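Local coordinates for nucleoprotein (Schmallenberg virus, PDB 4JNG) that encapsidates the viral RNA genome as a helical nucleocapsid, shielding it from nucleases and presenting it as the template for transcription and replication, at residues 50-62 with 73-85. Residues are numbered along the deposited sequence; the frame is centred on the assembly and turned at random.
With nucleotides of chain A.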
loop_
_atom_site.group_PDB
_atom_site.type_symbol
_atom_site.label_atom_id
_atom_site.label_comp_id
_atom_site.label_asym_id
_atom_site.label_seq_id
_atom_site.Cartn_x
_atom_site.Cartn_y
_atom_site.Cartn_z
ATOM N N ALA B 50 -17.116 -6.004 11.586
ATOM C CA ALA B 50 -16.593 -6.421 12.887
ATOM C C ALA B 50 -15.099 -6.740 12.778
ATOM O O ALA B 50 -14.323 -6.536 13.708
ATOM C CB ALA B 50 -17.354 -7.635 13.392
ATOM N N LYS B 51 -14.734 -7.240 11.612
ATOM C CA LYS B 51 -13.382 -7.627 11.282
ATOM C C LYS B 51 -12.495 -6.380 11.169
ATOM O O LYS B 51 -11.363 -6.370 11.643
ATOM C CB LYS B 51 -13.463 -8.425 9.979
ATOM C CG LYS B 51 -12.177 -8.750 9.276
ATOM C CD LYS B 51 -12.493 -9.390 7.932
ATOM C CE LYS B 51 -12.527 -10.903 8.010
ATOM N NZ LYS B 51 -12.533 -11.454 6.628
ATOM N N MET B 52 -13.036 -5.322 10.572
ATOM C CA MET B 52 -12.364 -4.020 10.523
ATOM C C MET B 52 -12.195 -3.428 11.914
ATOM O O MET B 52 -11.150 -2.858 12.230
ATOM C CB MET B 52 -13.173 -3.041 9.685
ATOM C CG MET B 52 -13.249 -3.381 8.209
ATOM S SD MET B 52 -14.796 -2.817 7.472
ATOM C CE MET B 52 -15.073 -1.261 8.315
ATOM N N VAL B 53 -13.233 -3.545 12.734
ATOM C CA VAL B 53 -13.156 -3.117 14.124
ATOM C C VAL B 53 -11.975 -3.848 14.770
ATOM O O VAL B 53 -10.991 -3.215 15.187
ATOM C CB VAL B 53 -14.483 -3.378 14.876
ATOM C CG1 VAL B 53 -14.319 -3.217 16.380
ATOM C CG2 VAL B 53 -15.567 -2.433 14.380
ATOM N N LEU B 54 -12.044 -5.177 14.786
ATOM C CA LEU B 54 -10.994 -6.020 15.386
ATOM C C LEU B 54 -9.588 -5.748 14.827
ATOM O O LEU B 54 -8.603 -5.792 15.564
ATOM C CB LEU B 54 -11.349 -7.512 15.225
ATOM C CG LEU B 54 -11.973 -8.231 16.433
ATOM C CD1 LEU B 54 -12.957 -7.364 17.202
ATOM C CD2 LEU B 54 -12.634 -9.528 16.001
ATOM N N HIS B 55 -9.508 -5.463 13.531
ATOM C CA HIS B 55 -8.241 -5.162 12.876
ATOM C C HIS B 55 -7.573 -3.903 13.434
ATOM O O HIS B 55 -6.343 -3.796 13.420
ATOM C CB HIS B 55 -8.443 -5.023 11.365
ATOM C CG HIS B 55 -7.210 -4.608 10.636
ATOM N ND1 HIS B 55 -6.344 -5.512 10.058
ATOM C CD2 HIS B 55 -6.671 -3.384 10.427
ATOM C CE1 HIS B 55 -5.335 -4.863 9.512
ATOM N NE2 HIS B 55 -5.506 -3.570 9.724
ATOM N N LYS B 56 -8.379 -2.960 13.919
ATOM C CA LYS B 56 -7.876 -1.717 14.496
ATOM C C LYS B 56 -7.963 -1.677 16.032
ATOM O O LYS B 56 -7.625 -0.659 16.650
ATOM C CB LYS B 56 -8.595 -0.512 13.863
ATOM C CG LYS B 56 -9.864 -0.031 14.564
ATOM C CD LYS B 56 -10.643 0.946 13.685
ATOM C CE LYS B 56 -11.221 2.103 14.488
ATOM N NZ LYS B 56 -12.149 1.642 15.554
ATOM N N THR B 57 -8.379 -2.783 16.648
ATOM C CA THR B 57 -8.594 -2.811 18.093
ATOM C C THR B 57 -7.503 -3.598 18.807
ATOM O O THR B 57 -7.237 -4.749 18.469
ATOM C CB THR B 57 -9.976 -3.395 18.435
ATOM O OG1 THR B 57 -10.981 -2.618 17.784
ATOM C CG2 THR B 57 -10.215 -3.376 19.927
ATOM N N ALA B 58 -6.900 -2.970 19.815
ATOM C CA ALA B 58 -5.712 -3.508 20.472
ATOM C C ALA B 58 -6.023 -4.125 21.829
ATOM O O ALA B 58 -5.411 -3.773 22.837
ATOM C CB ALA B 58 -4.649 -2.422 20.607
ATOM N N GLN B 59 -6.988 -5.039 21.851
ATOM C CA GLN B 59 -7.085 -6.007 22.942
ATOM C C GLN B 59 -7.167 -7.395 22.336
ATOM O O GLN B 59 -7.870 -7.600 21.349
ATOM C CB GLN B 59 -8.273 -5.759 23.877
ATOM C CG GLN B 59 -9.563 -5.358 23.194
ATOM C CD GLN B 59 -9.705 -3.860 23.059
ATOM O OE1 GLN B 59 -8.717 -3.147 22.871
ATOM N NE2 GLN B 59 -10.938 -3.370 23.134
ATOM N N PRO B 60 -6.428 -8.352 22.914
ATOM C CA PRO B 60 -6.370 -9.692 22.347
ATOM C C PRO B 60 -7.695 -10.455 22.408
ATOM O O PRO B 60 -7.803 -11.504 21.778
ATOM C CB PRO B 60 -5.309 -10.384 23.204
ATOM C CG PRO B 60 -5.347 -9.648 24.501
ATOM C CD PRO B 60 -5.558 -8.225 24.099
ATOM N N SER B 61 -8.678 -9.954 23.168
ATOM C CA SER B 61 -10.027 -10.510 23.118
ATOM C C SER B 61 -11.095 -9.431 23.357
ATOM O O SER B 61 -10.875 -8.476 24.115
ATOM C CB SER B 61 -10.174 -11.697 24.084
ATOM O OG SER B 61 -10.587 -11.297 25.381
ATOM N N VAL B 62 -12.233 -9.579 22.684
ATOM C CA VAL B 62 -13.240 -8.529 22.628
ATOM C C VAL B 62 -14.646 -9.107 22.702
ATOM O O VAL B 62 -14.966 -10.100 22.042
ATOM C CB VAL B 62 -13.132 -7.705 21.325
ATOM C CG1 VAL B 62 -14.069 -6.508 21.369
ATOM C CG2 VAL B 62 -11.706 -7.222 21.116
ATOM N N VAL B 73 -14.879 -12.940 21.768
ATOM C CA VAL B 73 -14.169 -13.262 20.538
ATOM C C VAL B 73 -12.654 -13.068 20.749
ATOM O O VAL B 73 -12.222 -12.063 21.311
ATOM C CB VAL B 73 -14.679 -12.351 19.394
ATOM C CG1 VAL B 73 -14.024 -12.703 18.066
ATOM C CG2 VAL B 73 -16.208 -12.433 19.275
ATOM N N VAL B 74 -11.859 -14.036 20.302
ATOM C CA VAL B 74 -10.400 -13.893 20.250
ATOM C C VAL B 74 -10.023 -13.058 19.023
ATOM O O VAL B 74 -10.414 -13.373 17.902
ATOM C CB VAL B 74 -9.693 -15.262 20.228
ATOM C CG1 VAL B 74 -8.198 -15.122 19.967
ATOM C CG2 VAL B 74 -9.914 -15.964 21.557
ATOM N N ASN B 75 -9.283 -11.981 19.267
ATOM C CA ASN B 75 -8.919 -11.024 18.238
ATOM C C ASN B 75 -7.483 -11.270 17.768
ATOM O O ASN B 75 -6.536 -10.820 18.414
ATOM C CB ASN B 75 -9.070 -9.600 18.781
ATOM C CG ASN B 75 -8.621 -8.533 17.791
ATOM O OD1 ASN B 75 -8.306 -8.823 16.625
ATOM N ND2 ASN B 75 -8.588 -7.282 18.256
ATOM N N ASN B 76 -7.349 -12.001 16.661
ATOM C CA ASN B 76 -6.063 -12.228 15.984
ATOM C C ASN B 76 -5.961 -11.421 14.684
ATOM O O ASN B 76 -5.085 -11.666 13.854
ATOM C CB ASN B 76 -5.857 -13.727 15.701
ATOM C CG ASN B 76 -5.192 -14.459 16.858
ATOM O OD1 ASN B 76 -5.179 -13.980 17.986
ATOM N ND2 ASN B 76 -4.621 -15.622 16.574
ATOM N N HIS B 77 -6.841 -10.436 14.527
ATOM C CA HIS B 77 -6.852 -9.587 13.337
ATOM C C HIS B 77 -5.890 -8.406 13.447
ATOM O O HIS B 77 -5.245 -8.033 12.466
ATOM C CB HIS B 77 -8.254 -9.065 13.079
ATOM C CG HIS B 77 -9.198 -10.110 12.592
ATOM N ND1 HIS B 77 -9.222 -10.532 11.283
ATOM C CD2 HIS B 77 -10.156 -10.818 13.235
ATOM C CE1 HIS B 77 -10.156 -11.457 11.138
ATOM N NE2 HIS B 77 -10.735 -11.648 12.309
ATOM N N PHE B 78 -5.843 -7.796 14.630
ATOM C CA PHE B 78 -4.886 -6.735 14.909
ATOM C C PHE B 78 -3.484 -7.297 14.614
ATOM O O PHE B 78 -3.120 -8.351 15.144
ATOM C CB PHE B 78 -5.023 -6.266 16.362
ATOM C CG PHE B 78 -4.128 -5.107 16.724
ATOM C CD1 PHE B 78 -4.456 -3.816 16.341
ATOM C CD2 PHE B 78 -2.963 -5.309 17.464
ATOM C CE1 PHE B 78 -3.633 -2.748 16.673
ATOM C CE2 PHE B 78 -2.138 -4.245 17.802
ATOM C CZ PHE B 78 -2.472 -2.963 17.404
ATOM N N PRO B 79 -2.714 -6.622 13.734
ATOM C CA PRO B 79 -1.450 -7.172 13.204
ATOM C C PRO B 79 -0.590 -7.883 14.245
ATOM O O PRO B 79 -0.172 -9.021 14.038
ATOM C CB PRO B 79 -0.721 -5.936 12.658
ATOM C CG PRO B 79 -1.771 -4.888 12.462
ATOM C CD PRO B 79 -3.052 -5.330 13.113
ATOM N N GLN B 80 -0.361 -7.215 15.368
ATOM C CA GLN B 80 0.461 -7.746 16.459
ATOM C C GLN B 80 -0.006 -9.123 16.958
ATOM O O GLN B 80 0.817 -9.949 17.367
ATOM C CB GLN B 80 0.461 -6.740 17.615
ATOM C CG GLN B 80 1.342 -7.096 18.805
ATOM C CD GLN B 80 1.310 -6.028 19.885
ATOM O OE1 GLN B 80 1.089 -4.851 19.604
ATOM N NE2 GLN B 80 1.541 -6.434 21.127
ATOM N N TYR B 81 -1.317 -9.362 16.914
ATOM C CA TYR B 81 -1.910 -10.573 17.475
ATOM C C TYR B 81 -2.018 -11.739 16.486
ATOM O O TYR B 81 -2.406 -12.845 16.873
ATOM C CB TYR B 81 -3.306 -10.253 18.054
ATOM C CG TYR B 81 -3.333 -9.124 19.081
ATOM C CD1 TYR B 81 -2.212 -8.815 19.860
ATOM C CD2 TYR B 81 -4.497 -8.385 19.290
ATOM C CE1 TYR B 81 -2.249 -7.786 20.790
ATOM C CE2 TYR B 81 -4.547 -7.366 20.219
ATOM C CZ TYR B 81 -3.426 -7.063 20.967
ATOM O OH TYR B 81 -3.497 -6.041 21.893
ATOM N N VAL B 82 -1.659 -11.517 15.222
ATOM C CA VAL B 82 -1.869 -12.534 14.182
ATOM C C VAL B 82 -1.284 -13.912 14.539
ATOM O O VAL B 82 -1.800 -14.928 14.077
ATOM C CB VAL B 82 -1.352 -12.070 12.797
ATOM C CG1 VAL B 82 -1.345 -13.216 11.793
ATOM C CG2 VAL B 82 -2.207 -10.935 12.261
ATOM N N SER B 83 -0.234 -13.967 15.363
ATOM C CA SER B 83 0.305 -15.266 15.776
ATOM C C SER B 83 0.002 -15.685 17.230
ATOM O O SER B 83 0.540 -16.683 17.702
ATOM C CB SER B 83 1.808 -15.357 15.462
ATOM O OG SER B 83 2.561 -14.386 16.166
ATOM N N ASN B 84 -0.872 -14.962 17.928
ATOM C CA ASN B 84 -1.351 -15.419 19.250
ATOM C C ASN B 84 -2.030 -16.787 19.155
ATOM O O ASN B 84 -2.743 -17.047 18.187
ATOM C CB ASN B 84 -2.338 -14.420 19.859
ATOM C CG ASN B 84 -1.683 -13.131 20.313
ATOM O OD1 ASN B 84 -0.482 -12.915 20.126
ATOM N ND2 ASN B 84 -2.484 -12.251 20.914
ATOM N N PRO B 85 -1.798 -17.674 20.144
ATOM C CA PRO B 85 -2.490 -18.968 20.173
ATOM C C PRO B 85 -3.960 -18.813 20.528
ATOM O O PRO B 85 -4.282 -18.003 21.384
ATOM C CB PRO B 85 -1.781 -19.725 21.300
ATOM C CG PRO B 85 -1.258 -18.658 22.189
ATOM C CD PRO B 85 -0.854 -17.540 21.267
ATOM P P U A 25 -8.008 -16.023 12.075
ATOM O OP1 U A 25 -9.044 -15.191 12.728
ATOM O OP2 U A 25 -8.404 -17.182 11.241
ATOM O "O5'" U A 25 -7.102 -15.032 11.224
ATOM C "C5'" U A 25 -6.518 -13.875 11.834
ATOM C "C4'" U A 25 -5.428 -13.342 10.944
ATOM O "O4'" U A 25 -4.436 -14.379 10.719
ATOM C "C3'" U A 25 -5.876 -12.942 9.549
ATOM O "O3'" U A 25 -6.442 -11.633 9.595
ATOM C "C2'" U A 25 -4.576 -13.040 8.755
ATOM O "O2'" U A 25 -3.792 -11.876 8.885
ATOM C "C1'" U A 25 -3.871 -14.218 9.432
ATOM N N1 U A 25 -3.932 -15.508 8.718
ATOM C C2 U A 25 -2.925 -15.774 7.806
ATOM O O2 U A 25 -2.029 -14.986 7.562
ATOM N N3 U A 25 -3.013 -16.996 7.188
ATOM C C4 U A 25 -3.977 -17.963 7.382
ATOM O O4 U A 25 -3.915 -19.018 6.748
ATOM C C5 U A 25 -4.979 -17.618 8.346
ATOM C C6 U A 25 -4.921 -16.434 8.969
ATOM P P U A 24 -8.032 -21.483 12.836
ATOM O OP1 U A 24 -9.412 -21.202 13.368
ATOM O OP2 U A 24 -7.874 -21.947 11.439
ATOM O "O5'" U A 24 -7.153 -20.170 12.999
ATOM C "C5'" U A 24 -6.912 -19.569 14.278
ATOM C "C4'" U A 24 -5.878 -18.479 14.143
ATOM O "O4'" U A 24 -4.562 -19.069 13.937
ATOM C "C3'" U A 24 -6.053 -17.543 12.956
ATOM O "O3'" U A 24 -6.996 -16.520 13.220
ATOM C "C2'" U A 24 -4.638 -17.005 12.782
ATOM O "O2'" U A 24 -4.252 -16.012 13.714
ATOM C "C1'" U A 24 -3.812 -18.261 13.045
ATOM N N1 U A 24 -3.513 -19.044 11.836
ATOM C C2 U A 24 -2.478 -18.602 11.033
ATOM O O2 U A 24 -1.833 -17.598 11.280
ATOM N N3 U A 24 -2.237 -19.376 9.924
ATOM C C4 U A 24 -2.905 -20.521 9.546
ATOM O O4 U A 24 -2.567 -21.108 8.517
ATOM C C5 U A 24 -3.963 -20.911 10.427
ATOM C C6 U A 24 -4.227 -20.176 11.514
ATOM P P U A 26 -7.497 -11.171 8.484
ATOM O OP1 U A 26 -7.967 -9.810 8.838
ATOM O OP2 U A 26 -8.481 -12.264 8.297
ATOM O "O5'" U A 26 -6.615 -11.099 7.153
ATOM C "C5'" U A 26 -5.876 -9.915 6.785
ATOM C "C4'" U A 26 -5.135 -10.131 5.479
ATOM O "O4'" U A 26 -4.315 -11.325 5.579
ATOM C "C3'" U A 26 -5.994 -10.363 4.242
ATOM O "O3'" U A 26 -6.373 -9.150 3.596
ATOM C "C2'" U A 26 -5.052 -11.133 3.319
ATOM O "O2'" U A 26 -4.245 -10.312 2.499
ATOM C "C1'" U A 26 -4.208 -11.939 4.309
ATOM N N1 U A 26 -4.633 -13.342 4.425
ATOM C C2 U A 26 -4.035 -14.264 3.587
ATOM O O2 U A 26 -3.167 -13.966 2.784
ATOM N N3 U A 26 -4.482 -15.554 3.736
ATOM C C4 U A 26 -5.452 -16.006 4.606
ATOM O O4 U A 26 -5.746 -17.203 4.617
ATOM C C5 U A 26 -6.035 -14.990 5.427
ATOM C C6 U A 26 -5.621 -13.723 5.307
HETATM O O HOH W 1 -5.532 -12.711 20.547
#
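The Asn75 amide packs against Leu54 and meets nearby backbone carbonyls. CG stands anti to the backbone N (chi1 176°), which sends ND2 to the carbonyls of Leu54, Thr57 and Gln59. Asn75 ND2 donates to Leu54 O at 3.1 Å, slightly tilted from that carbonyl's plane. Its bonds to the other two are weak. Asn75 OD1 accepts from His77 N at 3.0 Å, an Asx turn. Both ends of the amide are thus held, which fixes its rotation. The Leu54 side chain runs past Asn75 in the opposite direction, and its CD2 touches both Val73 CG1 and His77 CD2.

Beyond Asn75, strands 61-66 and 69-74 form an antiparallel hairpin. Val62 and Val73 are a hydrogen-bonded pair there, with Val62 N to Val73 O at 2.8 Å.

Tyr81 lies between Phe78 CD2 on one face and Pro60 CB on the opposite face, each over the ring centre. The Phe78 ring in turn takes Ala58 CB over a face, 4.1 Å from its centroid.

His77 belongs to the RNA site, as does Lys51, whose CG lies off-centre against the imidazole at 4.2 Å from the centroid. His77 ND1 donates a nearly straight hydrogen bond (161°) to OP1 of U26 of chain A, in the imidazole plane, at 2.8 Å. Asn76 ND2 bonds both Asn84 O and the O2' of U24 of chain A, and that hydroxyl donates to Val82 O.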